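Side-chain contacts in peptide chain release factor subunit 1 (Methanosarcina mazei, PDB 3IR9), which probably directs the termination of translation at the stop codons UAA, UAG and UGA, the chain here being its C-terminal domain: residues A[8-11]-A[12-15]; A[52-55]-A[56-60]; A[137-140]-A[141-145]. All blocks are in the same frame, centred on the assembly; numbering follows the deposited sequence.

Contact 1 of 3, residues A[8-11]-A[12-15]; sequences SGLS and ELVN
L10 and V14 meet one helical turn apart, on the first turn of the long helix 10-41: CD1 of L10 lies 3.7 Å from CG2 of V14, the two side chains running at a slant to each other. L13 stands differently. Its side chain crosses that of L10 at about a right angle, and the same L10 methyl, CD1, comes to 4.1 Å from CB of L13. One branch of L10 thus serves both neighbours. L13 itself turns back toward G9, four residues earlier: with CG anti to its own carbonyl carbon (chi1 -75°), the branch point CG sits 3.1 Å from G9 O. G9 O also takes a weak hydrogen bond from L13 N, at 3.5 Å. The firmer backbone link runs from V14 N to L10 O over 2.7 Å. Ahead of the helix, D6 OD1 accepts hydrogen bonds from the amides of L10 and S11, while D6 OD2 bonds to S8 OG. L10 and V14 both pack on L21 of the second subunit, and S11 packs on E25 of that subunit. The chemistry is therefore divided: a carboxylate occupies amides at the N-terminal start of the helix, where its negative charge would probably suit the helix dipole, and the aliphatic pair L10 and V14 offers an apolar patch to the other copy.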
loop_
_atom_site.group_PDB
_atom_site.type_symbol
_atom_site.label_atom_id
_atom_site.label_comp_id
_atom_site.label_asym_id
_atom_site.label_seq_id
_atom_site.Cartn_x
_atom_site.Cartn_y
_atom_site.Cartn_z
ATOM N N SER A 8 -22.411 2.065 12.164
ATOM C CA SER A 8 -22.748 1.033 13.135
ATOM C C SER A 8 -21.477 0.440 13.721
ATOM O O SER A 8 -21.529 -0.422 14.597
ATOM C CB SER A 8 -23.554 -0.068 12.461
ATOM O OG SER A 8 -22.856 -0.553 11.327
ATOM N N GLY A 9 -20.336 0.890 13.208
ATOM C CA GLY A 9 -19.043 0.504 13.738
ATOM C C GLY A 9 -18.661 -0.943 13.510
ATOM O O GLY A 9 -18.058 -1.568 14.383
ATOM N N LEU A 10 -19.015 -1.487 12.348
ATOM C CA LEU A 10 -18.544 -2.815 11.966
ATOM C C LEU A 10 -17.213 -2.651 11.252
ATOM O O LEU A 10 -16.307 -3.473 11.394
ATOM C CB LEU A 10 -19.545 -3.528 11.060
ATOM C CG LEU A 10 -19.617 -5.055 11.197
ATOM C CD1 LEU A 10 -18.236 -5.679 11.330
ATOM C CD2 LEU A 10 -20.473 -5.444 12.388
ATOM N N SER A 11 -17.106 -1.576 10.481
ATOM C CA SER A 11 -15.844 -1.204 9.867
ATOM C C SER A 11 -14.768 -1.197 10.936
ATOM O O SER A 11 -13.776 -1.904 10.817
ATOM C CB SER A 11 -15.944 0.175 9.218
ATOM O OG SER A 11 -16.832 0.148 8.118
ATOM N N GLU A 12 -14.987 -0.408 11.985
ATOM C CA GLU A 12 -14.052 -0.316 13.105
ATOM C C GLU A 12 -13.774 -1.680 13.746
ATOM O O GLU A 12 -12.653 -1.949 14.177
ATOM C CB GLU A 12 -14.576 0.662 14.160
ATOM C CG GLU A 12 -14.813 2.067 13.635
ATOM C CD GLU A 12 -13.541 2.723 13.129
ATOM O OE1 GLU A 12 -13.641 3.686 12.339
ATOM O OE2 GLU A 12 -12.442 2.275 13.523
ATOM N N LEU A 13 -14.791 -2.538 13.811
ATOM C CA LEU A 13 -14.616 -3.875 14.374
ATOM C C LEU A 13 -13.735 -4.732 13.476
ATOM O O LEU A 13 -12.636 -5.122 13.864
ATOM C CB LEU A 13 -15.965 -4.561 14.602
ATOM C CG LEU A 13 -16.760 -4.053 15.807
ATOM C CD1 LEU A 13 -17.982 -4.916 16.064
ATOM C CD2 LEU A 13 -15.871 -4.011 17.036
ATOM N N VAL A 14 -14.229 -5.021 12.277
ATOM C CA VAL A 14 -13.454 -5.756 11.289
ATOM C C VAL A 14 -12.086 -5.114 11.119
ATOM O O VAL A 14 -11.071 -5.801 10.991
ATOM C CB VAL A 14 -14.176 -5.790 9.933
ATOM C CG1 VAL A 14 -13.175 -5.768 8.783
ATOM C CG2 VAL A 14 -15.085 -7.009 9.850
ATOM N N ASN A 15 -12.070 -3.788 11.127
ATOM C CA ASN A 15 -10.834 -3.028 11.029
ATOM C C ASN A 15 -9.870 -3.449 12.131
ATOM O O ASN A 15 -8.695 -3.711 11.876
ATOM C CB ASN A 15 -11.138 -1.533 11.141
ATOM C CG ASN A 15 -10.212 -0.680 10.302
ATOM O OD1 ASN A 15 -10.631 0.330 9.732
ATOM N ND2 ASN A 15 -8.946 -1.077 10.223
#

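Contact 2 of 3, residues A[52-55]-A[56-60]; sequences SQVR and ANLEI
V54 and L58 make the apolar part of this contact, one turn apart near the end of helix 51-58. CG1 of V54 lies 4.0 Å from CD1 of L58, the two branched side chains meeting at an angle. L58 CG stands anti to its own carbonyl carbon (chi1 -76°), which brings CD1 back along the helix, 3.7 Å from V54 O as well. Both residues are buried in eRF1 domain 3, the C-terminal domain of this release factor: V54 packs on A48, L66, I156 and A158 of the four-stranded sheet, whereas L58 reaches V63 and then F125 and L128 of helix 121-131.

Backbone bonds form the second group. V54 O receives two amides, L58 N at 3.3 Å in the helical i to i+4 pattern and N57 N in a weak bond. E59 N closes on R55 O over 3.2 Å. A56 N holds S52 O only weakly.

The charged pair is the third group. R55 and E59 lie side by side and point the same way, but they touch through the aliphatic part of the arginine: E59 OE2 is 3.8 Å from R55 CG, and 5.0 Å separates it from R55 NE. The guanidinium and carboxylate planes are turned 61° apart. With CG anti to the backbone N (chi1 -178°), R55 runs out beside E59 before bending at chi3; its NE forms a salt bridge with E124 and its NH1 another with E51.

Chemically, the helix has a greasy side set against the sheet and helix 121-131, while R55 has its salt bridges with E51 and E124, and E59, its carboxylate standing off from the guanidinium, probably adds only a longer-range electrostatic attraction.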
loop_
_atom_site.group_PDB
_atom_site.type_symbol
_atom_site.label_atom_id
_atom_site.label_comp_id
_atom_site.label_asym_id
_atom_site.label_seq_id
_atom_site.Cartn_x
_atom_site.Cartn_y
_atom_site.Cartn_z
ATOM N N SER A 52 18.881 -20.598 -7.328
ATOM C CA SER A 52 19.354 -21.888 -7.827
ATOM C C SER A 52 19.382 -22.954 -6.727
ATOM O O SER A 52 18.863 -24.060 -6.912
ATOM C CB SER A 52 20.731 -21.754 -8.487
ATOM O OG SER A 52 21.008 -22.856 -9.344
ATOM N N GLN A 53 19.961 -22.605 -5.576
ATOM C CA GLN A 53 20.138 -23.554 -4.474
ATOM C C GLN A 53 18.820 -23.981 -3.830
ATOM O O GLN A 53 18.626 -25.149 -3.500
ATOM C CB GLN A 53 21.074 -22.984 -3.403
ATOM C CG GLN A 53 21.622 -24.038 -2.435
ATOM C CD GLN A 53 22.183 -23.427 -1.162
ATOM O OE1 GLN A 53 21.844 -22.302 -0.805
ATOM N NE2 GLN A 53 23.037 -24.171 -0.470
ATOM N N VAL A 54 17.917 -23.029 -3.635
ATOM C CA VAL A 54 16.630 -23.350 -3.051
ATOM C C VAL A 54 15.726 -24.095 -4.041
ATOM O O VAL A 54 14.940 -24.953 -3.640
ATOM C CB VAL A 54 15.950 -22.096 -2.486
ATOM C CG1 VAL A 54 14.469 -22.350 -2.240
ATOM C CG2 VAL A 54 16.644 -21.670 -1.203
ATOM N N ARG A 55 15.860 -23.799 -5.334
ATOM C CA ARG A 55 15.035 -24.470 -6.346
ATOM C C ARG A 55 15.223 -25.981 -6.328
ATOM O O ARG A 55 14.249 -26.731 -6.305
ATOM C CB ARG A 55 15.297 -23.936 -7.766
ATOM C CG ARG A 55 14.410 -24.605 -8.816
ATOM C CD ARG A 55 14.569 -24.024 -10.215
ATOM N NE ARG A 55 13.905 -22.733 -10.379
ATOM C CZ ARG A 55 14.543 -21.565 -10.389
ATOM N NH1 ARG A 55 13.870 -20.435 -10.550
ATOM N NH2 ARG A 55 15.858 -21.526 -10.239
ATOM N N ALA A 56 16.481 -26.415 -6.331
ATOM C CA ALA A 56 16.823 -27.835 -6.402
ATOM C C ALA A 56 16.340 -28.643 -5.195
ATOM O O ALA A 56 16.094 -29.847 -5.292
ATOM C CB ALA A 56 18.328 -28.003 -6.590
ATOM N N ASN A 57 16.214 -27.979 -4.055
ATOM C CA ASN A 57 15.754 -28.654 -2.856
ATOM C C ASN A 57 14.250 -28.868 -2.907
ATOM O O ASN A 57 13.750 -29.917 -2.501
ATOM C CB ASN A 57 16.170 -27.877 -1.612
ATOM C CG ASN A 57 17.646 -28.039 -1.297
ATOM O OD1 ASN A 57 18.437 -27.109 -1.459
ATOM N ND2 ASN A 57 18.028 -29.235 -0.862
ATOM N N LEU A 58 13.538 -27.881 -3.439
ATOM C CA LEU A 58 12.090 -27.984 -3.604
ATOM C C LEU A 58 11.724 -29.122 -4.543
ATOM O O LEU A 58 10.686 -29.770 -4.382
ATOM C CB LEU A 58 11.525 -26.672 -4.144
ATOM C CG LEU A 58 11.420 -25.544 -3.122
ATOM C CD1 LEU A 58 11.296 -24.200 -3.816
ATOM C CD2 LEU A 58 10.248 -25.784 -2.188
ATOM N N GLU A 59 12.588 -29.354 -5.529
ATOM C CA GLU A 59 12.358 -30.387 -6.536
ATOM C C GLU A 59 12.682 -31.778 -6.002
ATOM O O GLU A 59 12.606 -32.766 -6.724
ATOM C CB GLU A 59 13.144 -30.086 -7.818
ATOM C CG GLU A 59 12.697 -28.792 -8.507
ATOM C CD GLU A 59 13.504 -28.455 -9.751
ATOM O OE1 GLU A 59 14.647 -28.949 -9.871
ATOM O OE2 GLU A 59 12.997 -27.686 -10.602
ATOM N N ILE A 60 13.030 -31.847 -4.725
ATOM C CA ILE A 60 13.237 -33.127 -4.079
ATOM C C ILE A 60 12.536 -33.141 -2.731
ATOM O O ILE A 60 12.835 -33.967 -1.867
ATOM C CB ILE A 60 14.733 -33.463 -3.936
ATOM C CG1 ILE A 60 15.462 -32.406 -3.117
ATOM C CG2 ILE A 60 15.374 -33.552 -5.296
ATOM C CD1 ILE A 60 16.897 -32.772 -2.834
#

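Contact 3 of 3, residues A[137-140]-A[141-145]; sequences VFVS and TDFDE
V139 and F143 form the closely packed part of this turn, which carries the chain from strand 135-139 into helix 144-151. CG1 of V139 lies 3.6 Å from CZ of the F143 ring, and the two side chains cross at about a right angle. The ring gets there because CG of F143 sits between its backbone N and carbonyl carbon (chi1 58°), folding the phenyl back toward the strand. Its CE1 also comes to 3.7 Å from S140 O, an oblique approach to the ring. At the ring's edge, in its plane, lies CD of E145. S140 belongs to this packed part too: it is buried, and its amide is bonded to Q29 of helix 10-41. The same helix lines the surroundings: V139 packs on V33, and F143 on L26 and K30, while E145 forms a salt bridge with R34.

The solvent side of the turn, at T141 and D142, is polar and looser. An inverse gamma turn centred on T141 has D142 N giving S140 O a weak hydrogen bond of 3.0 Å. The carboxylate of D142, an exposed residue, faces the serine hydroxyl, its CG 3.3 Å from S140 OG.

An alanine in place of F143 would be likely to leave V139 CG1 without its aromatic partner and to open a gap against L26 and K30.

The change of direction thus rests on unlike chemistries: the turn's own hydrogen bond is weak, while V139 and F143 pack on each other and, through V33, L26 and K30, on helix 10-41, to which S140 and E145 are also tied by polar bonds.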
loop_
_atom_site.group_PDB
_atom_site.type_symbol
_atom_site.label_atom_id
_atom_site.label_comp_id
_atom_site.label_asym_id
_atom_site.label_seq_id
_atom_site.Cartn_x
_atom_site.Cartn_y
_atom_site.Cartn_z
ATOM N N VAL A 137 6.374 -18.980 3.758
ATOM C CA VAL A 137 6.434 -17.724 4.512
ATOM C C VAL A 137 6.936 -16.559 3.654
ATOM O O VAL A 137 7.899 -16.705 2.901
ATOM C CB VAL A 137 7.375 -17.841 5.728
ATOM C CG1 VAL A 137 7.671 -16.459 6.299
ATOM C CG2 VAL A 137 6.775 -18.752 6.786
ATOM N N PHE A 138 6.288 -15.402 3.780
ATOM C CA PHE A 138 6.709 -14.206 3.054
ATOM C C PHE A 138 7.373 -13.207 3.990
ATOM O O PHE A 138 7.113 -13.210 5.191
ATOM C CB PHE A 138 5.523 -13.567 2.337
ATOM C CG PHE A 138 4.899 -14.454 1.297
ATOM C CD1 PHE A 138 5.395 -14.484 0.001
ATOM C CD2 PHE A 138 3.818 -15.261 1.614
ATOM C CE1 PHE A 138 4.819 -15.306 -0.964
ATOM C CE2 PHE A 138 3.238 -16.084 0.658
ATOM C CZ PHE A 138 3.739 -16.106 -0.632
ATOM N N VAL A 139 8.236 -12.356 3.445
ATOM C CA VAL A 139 8.994 -11.437 4.280
ATOM C C VAL A 139 9.045 -10.030 3.696
ATOM O O VAL A 139 9.779 -9.770 2.743
ATOM C CB VAL A 139 10.427 -11.947 4.526
ATOM C CG1 VAL A 139 11.205 -10.930 5.312
ATOM C CG2 VAL A 139 10.408 -13.272 5.266
ATOM N N SER A 140 8.264 -9.123 4.278
ATOM C CA SER A 140 8.263 -7.735 3.846
ATOM C C SER A 140 9.669 -7.182 3.970
ATOM O O SER A 140 10.450 -7.621 4.812
ATOM C CB SER A 140 7.311 -6.893 4.691
ATOM O OG SER A 140 7.948 -6.474 5.884
ATOM N N THR A 141 9.978 -6.216 3.119
ATOM C CA THR A 141 11.286 -5.592 3.100
ATOM C C THR A 141 11.329 -4.432 4.085
ATOM O O THR A 141 11.647 -3.300 3.716
ATOM C CB THR A 141 11.581 -5.046 1.707
ATOM O OG1 THR A 141 12.847 -4.376 1.709
ATOM C CG2 THR A 141 10.479 -4.064 1.288
ATOM N N ASP A 142 10.999 -4.709 5.341
ATOM C CA ASP A 142 10.942 -3.650 6.343
ATOM C C ASP A 142 11.968 -3.859 7.459
ATOM O O ASP A 142 12.995 -3.179 7.496
ATOM C CB ASP A 142 9.527 -3.519 6.909
ATOM C CG ASP A 142 8.484 -3.255 5.827
ATOM O OD1 ASP A 142 8.864 -3.080 4.650
ATOM O OD2 ASP A 142 7.279 -3.222 6.155
ATOM N N PHE A 143 11.692 -4.796 8.365
ATOM C CA PHE A 143 12.636 -5.098 9.441
ATOM C C PHE A 143 13.948 -5.613 8.865
ATOM O O PHE A 143 13.968 -6.204 7.786
ATOM C CB PHE A 143 12.046 -6.097 10.440
ATOM C CG PHE A 143 11.635 -7.404 9.829
ATOM C CD1 PHE A 143 10.561 -7.472 8.954
ATOM C CD2 PHE A 143 12.310 -8.571 10.142
ATOM C CE1 PHE A 143 10.179 -8.675 8.392
ATOM C CE2 PHE A 143 11.932 -9.778 9.587
ATOM C CZ PHE A 143 10.866 -9.829 8.712
ATOM N N ASP A 144 15.046 -5.374 9.573
ATOM C CA ASP A 144 16.359 -5.645 9.003
ATOM C C ASP A 144 16.400 -7.069 8.475
ATOM O O ASP A 144 16.805 -7.311 7.343
ATOM C CB ASP A 144 17.470 -5.416 10.035
ATOM C CG ASP A 144 18.808 -5.084 9.389
ATOM O OD1 ASP A 144 18.808 -4.452 8.311
ATOM O OD2 ASP A 144 19.858 -5.449 9.961
ATOM N N GLU A 145 15.958 -8.005 9.305
ATOM C CA GLU A 145 15.934 -9.410 8.943
ATOM C C GLU A 145 15.344 -9.573 7.549
ATOM O O GLU A 145 15.972 -10.146 6.660
ATOM C CB GLU A 145 15.115 -10.198 9.966
ATOM C CG GLU A 145 15.543 -9.997 11.425
ATOM C CD GLU A 145 15.129 -8.646 12.004
ATOM O OE1 GLU A 145 15.798 -7.628 11.729
ATOM O OE2 GLU A 145 14.136 -8.606 12.757
#

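The three contacts follow one another along the chain without touching. Contact 1 opens helix 10-41, its centre about 34 Å from the centre of the chain, and contact 3 rests against a later part of the same helix, through L26, K30 and V33; about 17 Å separates their nearest atoms. Contacts 2 and 3 lie on opposite sides of the chain's centre, their own centres about 21 Å apart, and are linked through the mixed sheet: V54 packs on L66, which is backbone-bonded to V137. Contact 1 packs on the second subunit through L10, S11 and V14; near contact 3, V137 of its strand reaches Y4 of that subunit. None includes the zinc ligands C81, C84, C106 and C109.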